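Local coordinates for conserved exported protein (Bacteroides fragilis, PDB 3CLW), which is of unknown function but probably hydrolyses O-glycosidic bonds as a family 30 type glycoside hydrolase, at residues K83-S88 with S141-D146; F128-P133 with S195-S200. All blocks are in the same frame, centred on the assembly; numbering follows the deposited sequence.

Contact 1 (K83-S88 with S141-D146); sequences KEVDNS and STVSTD
The Glu84 carboxylate is bound through both oxygens by a single residue, Thr142, and one of the bonds is very short. Thr142 OG1 donates to Glu84 OE1 at 2.5 Å, a length that is doubtful in detail. The backbone Thr142 N donates to Glu84 OE2 at 3.0 Å. That bond is nearly straight (168°), but it reaches OE2 from above the carboxylate plane. The setting is a TIM barrel of the family 30 type, and the contact joins the long loops after strands 68-71 and 125-128. The Glu84 chain is bent at chi2 (-73°), which folds the carboxylate back along its own backbone. OE1 therefore also accepts from Val85 N at 3.2 Å, through its anti lone pair. OE2 has another donor in Asn79 ND2. Four donors thus grip this buried carboxylate, fix its rotation and would tend to favour its charged form.

Beside it, Ser141 OG works in two directions. It donates to Lys83 O at 2.9 Å, from above the carbonyl plane. It accepts from Val143 N, which closes an ST turn. With OG anti to Ser141 N (chi1 168°), the hydroxyl sits over the face of the Glu84 carboxylate, 3.2 Å from CD, without bonding to it. Val143 CG2 packs on the Glu84-Val85 peptide, 3.5 Å from Val85 N. Val85 CG2 is a looser apolar neighbour. Water 1 bridges the two backbones, donating to Lys83 O and, at 2.7 Å, to Val143 O.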
ATOM      1  N   LYS A  83      -5.804 -28.210 -10.496  1.00 38.71           N
ATOM      2  CA  LYS A  83      -4.880 -28.055  -9.356  1.00 40.83           C
ATOM      3  C   LYS A  83      -4.715 -26.561  -9.076  1.00 39.92           C
ATOM      4  O   LYS A  83      -3.741 -25.938  -9.499  1.00 39.14           O
ATOM      5  CB  LYS A  83      -3.511 -28.714  -9.604  1.00 41.25           C
ATOM      6  CG  LYS A  83      -3.617 -30.147 -10.138  1.00 45.24           C
ATOM      7  CD  LYS A  83      -2.314 -30.976 -10.067  1.00 43.66           C
ATOM      8  CE  LYS A  83      -2.686 -32.479 -10.312  1.00 48.49           C
ATOM      9  NZ  LYS A  83      -1.485 -33.417 -10.449  1.00 52.47           N
ATOM     10  N   GLU A  84      -5.703 -25.996  -8.387  1.00 39.25           N
ATOM     11  CA  GLU A  84      -5.837 -24.541  -8.257  1.00 38.91           C
ATOM     12  C   GLU A  84      -5.698 -24.065  -6.813  1.00 38.97           C
ATOM     13  O   GLU A  84      -5.363 -24.852  -5.922  1.00 38.87           O
ATOM     14  CB  GLU A  84      -7.191 -24.107  -8.822  1.00 39.08           C
ATOM     15  CG  GLU A  84      -7.161 -23.737 -10.299  1.00 38.63           C
ATOM     16  CD  GLU A  84      -6.461 -22.379 -10.573  1.00 36.91           C
ATOM     17  OE1 GLU A  84      -5.927 -21.759  -9.636  1.00 33.77           O
ATOM     18  OE2 GLU A  84      -6.432 -21.938 -11.739  1.00 39.12           O
ATOM     19  N   VAL A  85      -5.940 -22.773  -6.586  1.00 38.47           N
ATOM     20  CA  VAL A  85      -6.043 -22.215  -5.234  1.00 37.84           C
ATOM     21  C   VAL A  85      -6.917 -23.142  -4.386  1.00 38.27           C
ATOM     22  O   VAL A  85      -8.018 -23.556  -4.808  1.00 38.00           O
ATOM     23  CB  VAL A  85      -6.639 -20.774  -5.275  1.00 38.15           C
ATOM     24  CG1 VAL A  85      -6.795 -20.170  -3.870  1.00 35.74           C
ATOM     25  CG2 VAL A  85      -5.761 -19.871  -6.158  1.00 38.21           C
ATOM     26  N   ASP A  86      -6.417 -23.477  -3.200  1.00 39.01           N
ATOM     27  CA  ASP A  86      -6.988 -24.578  -2.403  1.00 39.79           C
ATOM     28  C   ASP A  86      -8.092 -24.181  -1.407  1.00 40.37           C
ATOM     29  O   ASP A  86      -8.505 -24.995  -0.581  1.00 41.71           O
ATOM     30  CB  ASP A  86      -5.870 -25.385  -1.705  1.00 39.18           C
ATOM     31  CG  ASP A  86      -5.092 -24.577  -0.671  1.00 40.20           C
ATOM     32  OD1 ASP A  86      -5.568 -23.536  -0.175  1.00 41.83           O
ATOM     33  OD2 ASP A  86      -3.967 -24.996  -0.333  1.00 41.21           O
ATOM     34  N   ASN A  87      -8.580 -22.947  -1.491  1.00 40.09           N
ATOM     35  CA  ASN A  87      -9.580 -22.475  -0.556  1.00 39.68           C
ATOM     36  C   ASN A  87     -10.488 -21.452  -1.236  1.00 39.49           C
ATOM     37  O   ASN A  87     -10.136 -20.857  -2.286  1.00 39.30           O
ATOM     38  CB  ASN A  87      -8.894 -21.854   0.666  1.00 39.52           C
ATOM     39  CG  ASN A  87      -8.142 -20.605   0.316  1.00 40.09           C
ATOM     40  OD1 ASN A  87      -8.734 -19.531   0.240  1.00 38.19           O
ATOM     41  ND2 ASN A  87      -6.826 -20.731   0.080  1.00 38.18           N
ATOM     42  N   SER A  88     -11.649 -21.238  -0.627  1.00 37.83           N
ATOM     43  CA  SER A  88     -12.697 -20.454  -1.248  1.00 36.09           C
ATOM     44  C   SER A  88     -12.536 -18.954  -1.065  1.00 35.29           C
ATOM     45  O   SER A  88     -13.079 -18.183  -1.859  1.00 34.76           O
ATOM     46  CB  SER A  88     -14.077 -20.919  -0.778  1.00 35.94           C
ATOM     47  OG  SER A  88     -14.234 -20.675   0.597  1.00 36.34           O
ATOM     48  N   SER A 141      -3.159 -23.128 -14.861  1.00 35.24           N
ATOM     49  CA  SER A 141      -3.658 -22.833 -13.547  1.00 35.00           C
ATOM     50  C   SER A 141      -2.994 -21.545 -13.036  1.00 34.85           C
ATOM     51  O   SER A 141      -1.919 -21.155 -13.483  1.00 33.35           O
ATOM     52  CB  SER A 141      -3.381 -24.006 -12.614  1.00 35.35           C
ATOM     53  OG  SER A 141      -3.601 -23.640 -11.274  1.00 37.17           O
ATOM     54  N   THR A 142      -3.675 -20.858 -12.120  1.00 35.16           N
ATOM     55  CA  THR A 142      -3.079 -19.693 -11.460  1.00 35.00           C
ATOM     56  C   THR A 142      -2.024 -20.157 -10.439  1.00 35.64           C
ATOM     57  O   THR A 142      -1.204 -19.359  -9.957  1.00 36.13           O
ATOM     58  CB  THR A 142      -4.151 -18.859 -10.762  1.00 34.97           C
ATOM     59  OG1 THR A 142      -4.668 -19.602  -9.660  1.00 36.75           O
ATOM     60  CG2 THR A 142      -5.308 -18.531 -11.706  1.00 33.50           C
ATOM     61  N   VAL A 143      -2.053 -21.451 -10.095  1.00 35.72           N
ATOM     62  CA  VAL A 143      -0.946 -22.042  -9.344  1.00 35.36           C
ATOM     63  C   VAL A 143       0.099 -22.612 -10.321  1.00 35.68           C
ATOM     64  O   VAL A 143      -0.146 -23.593 -11.040  1.00 34.97           O
ATOM     65  CB  VAL A 143      -1.426 -23.059  -8.274  1.00 35.19           C
ATOM     66  CG1 VAL A 143      -0.244 -23.508  -7.387  1.00 35.31           C
ATOM     67  CG2 VAL A 143      -2.567 -22.434  -7.400  1.00 33.11           C
ATOM     68  N   SER A 144       1.252 -21.942 -10.353  1.00 36.80           N
ATOM     69  CA  SER A 144       2.359 -22.293 -11.231  1.00 37.81           C
ATOM     70  C   SER A 144       2.976 -23.612 -10.747  1.00 38.79           C
ATOM     71  O   SER A 144       2.711 -24.040  -9.630  1.00 39.53           O
ATOM     72  CB  SER A 144       3.393 -21.189 -11.223  1.00 36.89           C
ATOM     73  OG  SER A 144       3.792 -20.963  -9.892  1.00 37.82           O
ATOM     74  N   THR A 145       3.786 -24.250 -11.587  1.00 39.99           N
ATOM     75  CA  THR A 145       4.380 -25.531 -11.211  1.00 41.10           C
ATOM     76  C   THR A 145       5.907 -25.578 -11.371  1.00 41.40           C
ATOM     77  O   THR A 145       6.484 -26.659 -11.421  1.00 42.35           O
ATOM     78  CB  THR A 145       3.709 -26.720 -11.953  1.00 40.65           C
ATOM     79  OG1 THR A 145       3.745 -26.487 -13.357  1.00 42.20           O
ATOM     80  CG2 THR A 145       2.275 -26.883 -11.542  1.00 40.64           C
ATOM     81  N   ASP A 146       6.541 -24.407 -11.460  1.00 41.61           N
ATOM     82  CA  ASP A 146       7.988 -24.274 -11.503  1.00 41.02           C
ATOM     83  C   ASP A 146       8.450 -22.853 -11.171  1.00 40.92           C
ATOM     84  O   ASP A 146       7.652 -21.919 -11.087  1.00 40.63           O
ATOM     85  CB  ASP A 146       8.548 -24.712 -12.879  1.00 41.31           C
ATOM     86  CG  ASP A 146       8.110 -23.803 -14.021  1.00 42.31           C
ATOM     87  OD1 ASP A 146       8.515 -22.615 -14.078  1.00 42.74           O
ATOM     88  OD2 ASP A 146       7.365 -24.298 -14.883  1.00 42.28           O
TER
HETATM   89  O   HOH W   1      -1.084 -26.132 -10.765  1.00 40.23           O

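Contact 2 (F128-P133 with S195-S200); sequences FTNSAP and SFQEGS
Asn130 lies against the backbone and CB of Glu198, and it has the largest share of the contact of any residue. Asn130 CB packs 3.7 Å from Glu198 CB. The same Asn130 CB is 3.6 Å from Glu198 O. CG stands anti to the carbonyl carbon of Asn130 (chi1 -78°), which carries the amide past Glu198 O to the neighbourhood of Gln197. At the tip, ND2 donates to water 2 at 2.7 Å. ND2 also comes within 4.1 Å of Gln197 NE2, where the two side chains cross at about a right angle and their amide planes are 64° apart. OD1 receives a long, weak bond from water 4, which also lies near Glu198 O.

These residues belong to loops that follow neighbouring parallel strands, 125-128 and 178-182, of the TIM barrel. Strand C-terminal ends carry the active site in this fold, and Asn130 also touches Asn185 there.

No direct hydrogen bond joins the two segments, so water does the polar work. Glu198 OE2 accepts from water 2 and water 3, and water 3 in turn takes the N-H of Asn130. The other carboxylate oxygen, OE1, is bonded to Thr92 OG1 and Ser76 OG, which ties Glu198 to a third loop. The backbones also come close: Gly199 CA makes a bent C-H...O contact of 3.0 Å (124° at H) with Asn130 O. Ser131 OG donates to Ala132 O at 2.6 Å, in the carbonyl plane. Water 5 donates to Ser131 OG and, at 2.7 Å, to Gly199 O.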
ATOM      1  N   PHE A 128      -4.399  -4.608 -10.180  1.00 30.09           N
ATOM      2  CA  PHE A 128      -3.250  -5.504 -10.032  1.00 30.83           C
ATOM      3  C   PHE A 128      -3.654  -6.961 -10.219  1.00 31.62           C
ATOM      4  O   PHE A 128      -4.781  -7.333  -9.899  1.00 31.76           O
ATOM      5  CB  PHE A 128      -2.452  -5.287  -8.710  1.00 30.46           C
ATOM      6  CG  PHE A 128      -3.111  -5.863  -7.469  1.00 30.13           C
ATOM      7  CD1 PHE A 128      -4.095  -5.157  -6.785  1.00 30.00           C
ATOM      8  CD2 PHE A 128      -2.737  -7.113  -6.986  1.00 31.20           C
ATOM      9  CE1 PHE A 128      -4.702  -5.691  -5.604  1.00 31.09           C
ATOM     10  CE2 PHE A 128      -3.356  -7.660  -5.854  1.00 31.63           C
ATOM     11  CZ  PHE A 128      -4.337  -6.931  -5.154  1.00 31.95           C
ATOM     12  N   THR A 129      -2.721  -7.752 -10.760  1.00 32.25           N
ATOM     13  CA  THR A 129      -2.871  -9.181 -10.945  1.00 32.93           C
ATOM     14  C   THR A 129      -1.771  -9.950 -10.210  1.00 32.98           C
ATOM     15  O   THR A 129      -0.597  -9.495 -10.106  1.00 33.09           O
ATOM     16  CB  THR A 129      -2.810  -9.606 -12.431  1.00 33.36           C
ATOM     17  OG1 THR A 129      -1.760  -8.874 -13.105  1.00 36.81           O
ATOM     18  CG2 THR A 129      -4.123  -9.375 -13.116  1.00 33.52           C
ATOM     19  N   ASN A 130      -2.204 -11.114  -9.711  1.00 32.39           N
ATOM     20  CA  ASN A 130      -1.405 -12.125  -9.079  1.00 33.17           C
ATOM     21  C   ASN A 130      -1.097 -13.280 -10.027  1.00 32.84           C
ATOM     22  O   ASN A 130      -0.207 -14.090  -9.775  1.00 32.52           O
ATOM     23  CB  ASN A 130      -2.146 -12.675  -7.876  1.00 33.76           C
ATOM     24  CG  ASN A 130      -2.057 -11.766  -6.711  1.00 35.76           C
ATOM     25  OD1 ASN A 130      -1.063 -11.031  -6.553  1.00 36.95           O
ATOM     26  ND2 ASN A 130      -3.095 -11.774  -5.881  1.00 34.39           N
ATOM     27  N   SER A 131      -1.836 -13.347 -11.116  1.00 32.15           N
ATOM     28  CA  SER A 131      -1.550 -14.323 -12.152  1.00 32.49           C
ATOM     29  C   SER A 131      -2.244 -13.841 -13.402  1.00 32.75           C
ATOM     30  O   SER A 131      -3.214 -13.051 -13.329  1.00 32.86           O
ATOM     31  CB  SER A 131      -2.058 -15.733 -11.741  1.00 32.65           C
ATOM     32  OG  SER A 131      -2.180 -16.630 -12.845  1.00 31.19           O
ATOM     33  N   ALA A 132      -1.736 -14.302 -14.543  1.00 33.13           N
ATOM     34  CA  ALA A 132      -2.416 -14.170 -15.817  1.00 32.86           C
ATOM     35  C   ALA A 132      -3.563 -15.154 -15.780  1.00 32.53           C
ATOM     36  O   ALA A 132      -3.531 -16.091 -14.994  1.00 31.66           O
ATOM     37  CB  ALA A 132      -1.440 -14.467 -16.981  1.00 33.22           C
ATOM     38  N   PRO A 133      -4.597 -14.933 -16.607  1.00 32.95           N
ATOM     39  CA  PRO A 133      -5.747 -15.850 -16.631  1.00 33.33           C
ATOM     40  C   PRO A 133      -5.302 -17.306 -16.759  1.00 33.45           C
ATOM     41  O   PRO A 133      -4.345 -17.577 -17.478  1.00 33.76           O
ATOM     42  CB  PRO A 133      -6.565 -15.373 -17.843  1.00 32.85           C
ATOM     43  CG  PRO A 133      -6.245 -13.917 -17.932  1.00 33.04           C
ATOM     44  CD  PRO A 133      -4.785 -13.791 -17.526  1.00 33.55           C
ATOM     45  N   SER A 195      -0.164 -23.064  -2.855  1.00 42.71           N
ATOM     46  CA  SER A 195      -1.450 -23.191  -3.517  1.00 41.05           C
ATOM     47  C   SER A 195      -2.545 -22.502  -2.707  1.00 39.48           C
ATOM     48  O   SER A 195      -3.728 -22.688  -2.973  1.00 37.98           O
ATOM     49  CB  SER A 195      -1.798 -24.662  -3.718  1.00 42.22           C
ATOM     50  OG  SER A 195      -1.853 -25.290  -2.455  1.00 44.50           O
ATOM     51  N   PHE A 196      -2.131 -21.704  -1.726  1.00 38.44           N
ATOM     52  CA  PHE A 196      -3.056 -20.928  -0.872  1.00 39.14           C
ATOM     53  C   PHE A 196      -3.643 -19.709  -1.623  1.00 38.81           C
ATOM     54  O   PHE A 196      -4.576 -19.062  -1.170  1.00 39.69           O
ATOM     55  CB  PHE A 196      -2.294 -20.521   0.425  1.00 39.11           C
ATOM     56  CG  PHE A 196      -3.089 -19.664   1.401  1.00 40.12           C
ATOM     57  CD1 PHE A 196      -4.189 -20.186   2.091  1.00 43.28           C
ATOM     58  CD2 PHE A 196      -2.708 -18.342   1.655  1.00 43.12           C
ATOM     59  CE1 PHE A 196      -4.927 -19.386   2.997  1.00 42.80           C
ATOM     60  CE2 PHE A 196      -3.426 -17.540   2.558  1.00 43.40           C
ATOM     61  CZ  PHE A 196      -4.538 -18.073   3.229  1.00 41.23           C
ATOM     62  N   GLN A 197      -3.129 -19.454  -2.822  1.00 38.98           N
ATOM     63  CA  GLN A 197      -3.138 -18.130  -3.421  1.00 38.82           C
ATOM     64  C   GLN A 197      -2.627 -18.179  -4.869  1.00 38.15           C
ATOM     65  O   GLN A 197      -1.714 -18.944  -5.172  1.00 37.98           O
ATOM     66  CB  GLN A 197      -2.147 -17.278  -2.626  1.00 38.53           C
ATOM     67  CG  GLN A 197      -2.367 -15.881  -2.788  1.00 39.97           C
ATOM     68  CD  GLN A 197      -1.152 -15.043  -2.439  1.00 37.73           C
ATOM     69  OE1 GLN A 197      -0.527 -15.223  -1.405  1.00 32.77           O
ATOM     70  NE2 GLN A 197      -0.884 -14.054  -3.273  1.00 33.09           N
ATOM     71  N   GLU A 198      -3.186 -17.324  -5.729  1.00 37.71           N
ATOM     72  CA  GLU A 198      -2.657 -17.060  -7.071  1.00 37.03           C
ATOM     73  C   GLU A 198      -1.260 -16.431  -7.021  1.00 36.39           C
ATOM     74  O   GLU A 198      -0.955 -15.627  -6.141  1.00 36.13           O
ATOM     75  CB  GLU A 198      -3.587 -16.117  -7.833  1.00 37.44           C
ATOM     76  CG  GLU A 198      -5.000 -16.647  -8.037  1.00 37.01           C
ATOM     77  CD  GLU A 198      -5.918 -15.680  -8.764  1.00 37.41           C
ATOM     78  OE1 GLU A 198      -7.015 -16.131  -9.198  1.00 37.36           O
ATOM     79  OE2 GLU A 198      -5.559 -14.475  -8.911  1.00 36.05           O
ATOM     80  N   GLY A 199      -0.403 -16.791  -7.973  1.00 36.33           N
ATOM     81  CA  GLY A 199       0.951 -16.235  -7.988  1.00 35.89           C
ATOM     82  C   GLY A 199       1.777 -16.657  -9.172  1.00 36.35           C
ATOM     83  O   GLY A 199       1.450 -17.628  -9.871  1.00 36.72           O
ATOM     84  N   SER A 200       2.840 -15.899  -9.413  1.00 37.08           N
ATOM     85  CA  SER A 200       3.922 -16.302 -10.316  1.00 37.21           C
ATOM     86  C   SER A 200       5.266 -15.614 -10.055  1.00 36.84           C
ATOM     87  O   SER A 200       5.356 -14.395  -9.922  1.00 36.65           O
ATOM     88  CB  SER A 200       3.556 -16.127 -11.794  1.00 37.65           C
ATOM     89  OG  SER A 200       4.578 -16.739 -12.603  1.00 38.71           O
TER
HETATM   90  O   HOH W   2      -5.341 -13.080  -6.483  1.00 27.52           O
HETATM   91  O   HOH W   3      -5.038 -11.926  -9.883  1.00 29.86           O
HETATM   92  O   HOH W   4       1.113 -13.486  -5.451  1.00 33.19           O
HETATM   93  O   HOH W   5       0.489 -17.961 -12.344  1.00 31.35           O

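In the fold
The centres of contacts 1 and 2 are about 8 Å apart, and their segments alternate along the chain. Together they knit the loops after three barrel strands, 68-71, 125-128 and 178-182. Direct bonds probably link them: Asp86 N to Ser195 O at 2.8 Å and Asn87 ND2 to Phe196 O at 3.1 Å. Thr142 OG1 also packs on Glu198 CG at 3.4 Å. Ser76, a partner of contact 2, also touches Glu84 and Thr142 of contact 1. The centre of contact 2 lies about 18 Å from the centre of the chain, that of contact 1 about 25 Å. Contact 2 is adjacent to the strand ends where a TIM-barrel glycosidase would be expected to hold its substrate.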